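Local coordinates for protein acetyltransferase (Klebsiella pneumoniae, PDB 5XUN) that probably transfers an acetyl group from acetyl-CoA to glycyl-tRNA(Gly), as the GNAT-family toxin of a type II toxin-antitoxin system, at residues K142-F150 / E156-P164. The protein carries 1 engineered substitution. Numbering follows the deposited sequence.
Sequences KAFFLRLGF and ENSNLLFYP. Engineered in segment 142-150: Phe145 (natural residue Tyr). With ACO (acetyl coenzyme *a), chain E.
Lys142 of helix 139-147 reaches Ser158 and Glu156 in the loop before strand 160-164. Its chain is extended, with CG anti to the backbone N (chi1 173°). NZ donates to Ser158 O at 2.7 Å and to Glu156 O at 3.2 Å, meeting the second carbonyl from above its plane. NZ also bonds a water and Gln152 OE1, so four acceptors compete for its three protons. Leu161 fills the middle of the contact. Its CD1 packs 3.5 Å from Phe145 CB, and its CD2 meets Leu146 CD2. Phe145 is engineered, tyrosine in the natural protein. The contact packs helix 139-147 of the GNAT fold against strand 160-164 of the central sheet. At the other end, Tyr163 CB sits over one face of the Phe150 ring, and the Tyr163 ring turns its edge to that ring, planes at 60°. Phe145 CD1 lies over the opposite face, 3.6 Å above the plane. Gly149, with positive phi, closes a Schellman motif: Phe150 N bonds Phe145 O, and Gly149 N bonds Leu146 O. Val134 touches Phe150 and Leu161; Met117 touches Phe150 and Tyr163. Acetyl-CoA lies beyond the helix, where Arg147 NH1 is 3.0 Å from its phosphate oxygen O8A.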
loop_
_atom_site.group_PDB
_atom_site.type_symbol
_atom_site.label_atom_id
_atom_site.label_comp_id
_atom_site.label_asym_id
_atom_site.label_seq_id
_atom_site.Cartn_x
_atom_site.Cartn_y
_atom_site.Cartn_z
ATOM N N LYS B 142 1.348 -14.889 17.982
ATOM C CA LYS B 142 2.263 -13.825 18.381
ATOM C C LYS B 142 3.675 -14.357 18.572
ATOM O O LYS B 142 4.643 -13.771 18.075
ATOM C CB LYS B 142 1.764 -13.166 19.662
ATOM C CG LYS B 142 2.725 -12.164 20.234
ATOM C CD LYS B 142 2.079 -11.377 21.344
ATOM C CE LYS B 142 3.099 -10.505 22.032
ATOM N NZ LYS B 142 2.441 -9.608 23.001
ATOM N N ALA B 143 3.813 -15.478 19.283
ATOM C CA ALA B 143 5.134 -16.070 19.460
ATOM C C ALA B 143 5.734 -16.467 18.120
ATOM O O ALA B 143 6.947 -16.353 17.913
ATOM C CB ALA B 143 5.045 -17.276 20.397
ATOM N N PHE B 144 4.893 -16.944 17.202
ATOM C CA PHE B 144 5.344 -17.267 15.853
ATOM C C PHE B 144 5.982 -16.054 15.182
ATOM O O PHE B 144 7.076 -16.148 14.617
ATOM C CB PHE B 144 4.159 -17.791 15.037
ATOM C CG PHE B 144 4.426 -17.917 13.566
ATOM C CD1 PHE B 144 5.170 -18.977 13.073
ATOM C CD2 PHE B 144 3.901 -16.996 12.669
ATOM C CE1 PHE B 144 5.406 -19.102 11.720
ATOM C CE2 PHE B 144 4.132 -17.121 11.311
ATOM C CZ PHE B 144 4.890 -18.170 10.838
ATOM N N PHE B 145 5.308 -14.903 15.232
ATOM C CA PHE B 145 5.833 -13.724 14.549
ATOM C C PHE B 145 7.044 -13.155 15.278
ATOM O O PHE B 145 8.007 -12.714 14.639
ATOM C CB PHE B 145 4.736 -12.667 14.394
ATOM C CG PHE B 145 3.707 -13.008 13.342
ATOM C CD1 PHE B 145 4.078 -13.143 12.011
ATOM C CD2 PHE B 145 2.376 -13.186 13.680
ATOM C CE1 PHE B 145 3.154 -13.454 11.040
ATOM C CE2 PHE B 145 1.441 -13.499 12.709
ATOM C CZ PHE B 145 1.833 -13.632 11.384
ATOM N N LEU B 146 7.024 -13.176 16.614
ATOM C CA LEU B 146 8.169 -12.701 17.385
ATOM C C LEU B 146 9.431 -13.482 17.048
ATOM O O LEU B 146 10.520 -12.903 16.957
ATOM C CB LEU B 146 7.868 -12.788 18.879
ATOM C CG LEU B 146 6.819 -11.790 19.377
ATOM C CD1 LEU B 146 6.508 -12.010 20.848
ATOM C CD2 LEU B 146 7.287 -10.361 19.149
ATOM N N ARG B 147 9.305 -14.794 16.843
ATOM C CA ARG B 147 10.479 -15.607 16.548
ATOM C C ARG B 147 11.045 -15.294 15.172
ATOM O O ARG B 147 12.260 -15.406 14.962
ATOM C CB ARG B 147 10.133 -17.092 16.653
ATOM C CG ARG B 147 11.203 -17.910 17.351
ATOM C CD ARG B 147 10.884 -19.403 17.360
ATOM N NE ARG B 147 9.453 -19.684 17.473
ATOM C CZ ARG B 147 8.761 -20.388 16.582
ATOM N NH1 ARG B 147 7.459 -20.598 16.750
ATOM N NH2 ARG B 147 9.374 -20.886 15.517
ATOM N N LEU B 148 10.190 -14.906 14.228
ATOM C CA LEU B 148 10.630 -14.487 12.905
ATOM C C LEU B 148 11.235 -13.091 12.897
ATOM O O LEU B 148 11.724 -12.651 11.852
ATOM C CB LEU B 148 9.455 -14.554 11.922
ATOM C CG LEU B 148 8.924 -15.970 11.725
ATOM C CD1 LEU B 148 7.676 -15.987 10.863
ATOM C CD2 LEU B 148 10.022 -16.809 11.090
ATOM N N GLY B 149 11.210 -12.390 14.023
ATOM C CA GLY B 149 11.857 -11.106 14.143
ATOM C C GLY B 149 10.935 -9.915 14.158
ATOM O O GLY B 149 11.425 -8.781 14.148
ATOM N N PHE B 150 9.624 -10.123 14.199
ATOM C CA PHE B 150 8.732 -8.981 14.277
ATOM C C PHE B 150 8.961 -8.254 15.595
ATOM O O PHE B 150 9.380 -8.846 16.590
ATOM C CB PHE B 150 7.272 -9.418 14.166
ATOM C CG PHE B 150 6.831 -9.764 12.763
ATOM C CD1 PHE B 150 7.318 -10.893 12.128
ATOM C CD2 PHE B 150 5.913 -8.971 12.092
ATOM C CE1 PHE B 150 6.910 -11.225 10.848
ATOM C CE2 PHE B 150 5.499 -9.297 10.809
ATOM C CZ PHE B 150 5.994 -10.424 10.187
ATOM N N GLU B 156 3.966 -4.545 26.071
ATOM C CA GLU B 156 4.424 -5.930 25.951
ATOM C C GLU B 156 3.360 -7.010 25.836
ATOM O O GLU B 156 3.684 -8.136 25.548
ATOM C CB GLU B 156 5.574 -6.305 26.926
ATOM C CG GLU B 156 5.286 -6.212 28.410
ATOM C CD GLU B 156 6.516 -6.498 29.276
ATOM O OE1 GLU B 156 7.262 -5.555 29.594
ATOM O OE2 GLU B 156 6.725 -7.658 29.677
ATOM N N ASN B 157 2.114 -6.677 26.130
ATOM C CA ASN B 157 0.999 -7.602 25.944
ATOM C C ASN B 157 0.048 -7.197 24.815
ATOM O O ASN B 157 -1.066 -7.732 24.735
ATOM C CB ASN B 157 0.200 -7.786 27.239
ATOM C CG ASN B 157 -0.121 -9.247 27.520
ATOM O OD1 ASN B 157 0.142 -10.117 26.681
ATOM N ND2 ASN B 157 -0.720 -9.515 28.670
ATOM N N SER B 158 0.444 -6.275 23.945
ATOM C CA SER B 158 -0.360 -6.000 22.764
ATOM C C SER B 158 -0.107 -7.078 21.716
ATOM O O SER B 158 0.949 -7.719 21.696
ATOM C CB SER B 158 -0.040 -4.614 22.186
ATOM O OG SER B 158 -1.008 -4.198 21.229
ATOM N N ASN B 159 -1.098 -7.291 20.855
ATOM C CA ASN B 159 -0.964 -8.212 19.732
ATOM C C ASN B 159 -0.503 -7.524 18.454
ATOM O O ASN B 159 -0.430 -8.172 17.405
ATOM C CB ASN B 159 -2.295 -8.929 19.484
ATOM C CG ASN B 159 -2.596 -9.971 20.546
ATOM O OD1 ASN B 159 -1.768 -10.843 20.829
ATOM N ND2 ASN B 159 -3.770 -9.868 21.162
ATOM N N LEU B 160 -0.165 -6.241 18.525
ATOM C CA LEU B 160 0.237 -5.485 17.348
ATOM C C LEU B 160 1.740 -5.628 17.161
ATOM O O LEU B 160 2.519 -5.270 18.049
ATOM C CB LEU B 160 -0.158 -4.017 17.491
ATOM C CG LEU B 160 -1.601 -3.758 17.937
ATOM C CD1 LEU B 160 -1.867 -2.268 18.068
ATOM C CD2 LEU B 160 -2.600 -4.407 16.996
ATOM N N LEU B 161 2.143 -6.166 16.014
ATOM C CA LEU B 161 3.541 -6.396 15.689
ATOM C C LEU B 161 3.855 -5.728 14.356
ATOM O O LEU B 161 2.958 -5.316 13.612
ATOM C CB LEU B 161 3.876 -7.893 15.635
ATOM C CG LEU B 161 3.461 -8.710 16.864
ATOM C CD1 LEU B 161 3.768 -10.180 16.653
ATOM C CD2 LEU B 161 4.147 -8.185 18.119
ATOM N N PHE B 162 5.145 -5.625 14.054
ATOM C CA PHE B 162 5.587 -4.803 12.940
ATOM C C PHE B 162 6.935 -5.314 12.466
ATOM O O PHE B 162 7.791 -5.660 13.281
ATOM C CB PHE B 162 5.684 -3.333 13.369
ATOM C CG PHE B 162 6.177 -2.407 12.295
ATOM C CD1 PHE B 162 5.385 -2.105 11.197
ATOM C CD2 PHE B 162 7.437 -1.825 12.391
ATOM C CE1 PHE B 162 5.838 -1.241 10.218
ATOM C CE2 PHE B 162 7.894 -0.965 11.415
ATOM C CZ PHE B 162 7.096 -0.676 10.323
ATOM N N TYR B 163 7.119 -5.355 11.156
ATOM C CA TYR B 163 8.410 -5.709 10.577
ATOM C C TYR B 163 8.816 -4.593 9.623
ATOM O O TYR B 163 8.163 -4.408 8.577
ATOM C CB TYR B 163 8.337 -7.054 9.862
ATOM C CG TYR B 163 9.685 -7.706 9.637
ATOM C CD1 TYR B 163 10.477 -7.345 8.556
ATOM C CD2 TYR B 163 10.157 -8.696 10.494
ATOM C CE1 TYR B 163 11.702 -7.940 8.333
ATOM C CE2 TYR B 163 11.388 -9.303 10.280
ATOM C CZ TYR B 163 12.155 -8.922 9.197
ATOM O OH TYR B 163 13.377 -9.518 8.968
ATOM N N PRO B 164 9.868 -3.830 9.932
ATOM C CA PRO B 164 10.172 -2.632 9.133
ATOM C C PRO B 164 10.708 -2.963 7.748
ATOM O O PRO B 164 11.465 -3.918 7.556
ATOM C CB PRO B 164 11.223 -1.889 9.969
ATOM C CG PRO B 164 11.707 -2.847 10.989
ATOM C CD PRO B 164 10.789 -4.025 11.064
HETATM N N1A ACO E . 12.143 -24.451 8.683
HETATM C C2A ACO E . 11.586 -23.867 9.765
HETATM N N3A ACO E . 10.925 -24.537 10.730
HETATM C C4A ACO E . 10.780 -25.886 10.665
HETATM C C5A ACO E . 11.365 -26.594 9.509
HETATM C C6A ACO E . 12.075 -25.788 8.488
HETATM N N6A ACO E . 12.633 -26.381 7.405
HETATM N N7A ACO E . 11.093 -27.899 9.667
HETATM C C8A ACO E . 10.393 -28.014 10.817
HETATM N N9A ACO E . 10.215 -26.831 11.431
HETATM C C1B ACO E . 9.460 -26.662 12.708
HETATM C C2B ACO E . 10.251 -26.018 13.840
HETATM O O2B ACO E . 10.709 -27.013 14.767
HETATM C C3B ACO E . 9.266 -25.071 14.502
HETATM O O3B ACO E . 8.646 -25.723 15.608
HETATM P P3B ACO E . 8.219 -24.932 16.949
HETATM O O7A ACO E . 9.495 -24.846 17.753
HETATM O O8A ACO E . 7.716 -23.597 16.453
HETATM O O9A ACO E . 7.147 -25.809 17.555
HETATM C C4B ACO E . 8.187 -24.829 13.455
HETATM O O4B ACO E . 8.310 -25.845 12.459
HETATM C C5B ACO E . 8.277 -23.469 12.770
HETATM O O5B ACO E . 6.953 -23.041 12.455
HETATM P P1A ACO E . 6.302 -23.280 11.000
HETATM O O1A ACO E . 6.281 -24.756 10.700
HETATM O O2A ACO E . 6.909 -22.332 10.000
HETATM O O3A ACO E . 4.812 -22.775 11.301
HETATM P P2A ACO E . 3.509 -23.590 10.836
HETATM O O4A ACO E . 3.734 -24.197 9.476
HETATM O O5A ACO E . 3.032 -24.456 11.977
HETATM O O6A ACO E . 2.504 -22.344 10.687
HETATM C CBP ACO E . 0.836 -20.971 11.662
HETATM C CCP ACO E . 2.240 -21.527 11.825
HETATM C CDP ACO E . 0.673 -20.376 10.270
HETATM C CEP ACO E . 0.582 -19.911 12.723
HETATM C CAP ACO E . -0.084 -22.166 11.878
HETATM O OAP ACO E . 0.081 -22.613 13.230
HETATM C C9P ACO E . -1.528 -21.833 11.656
HETATM O O9P ACO E . -2.023 -21.863 10.537
HETATM N N8P ACO E . -2.207 -21.533 12.753
HETATM C C7P ACO E . -3.652 -21.502 12.784
HETATM C C6P ACO E . -4.199 -20.200 12.216
HETATM C C5P ACO E . -3.388 -19.056 12.768
HETATM O O5P ACO E . -3.390 -18.812 13.965
HETATM N N4P ACO E . -2.689 -18.364 11.871
HETATM C C3P ACO E . -1.780 -17.306 12.261
HETATM C C2P ACO E . -2.506 -16.026 12.644
HETATM S S1P ACO E . -2.306 -14.864 11.334
HETATM C C ACO E . -2.592 -13.503 12.228
HETATM O O ACO E . -2.567 -13.616 13.439
HETATM C CH3 ACO E . -2.869 -12.208 11.518
HETATM O O HOH W 1 2.076 -11.067 25.325
#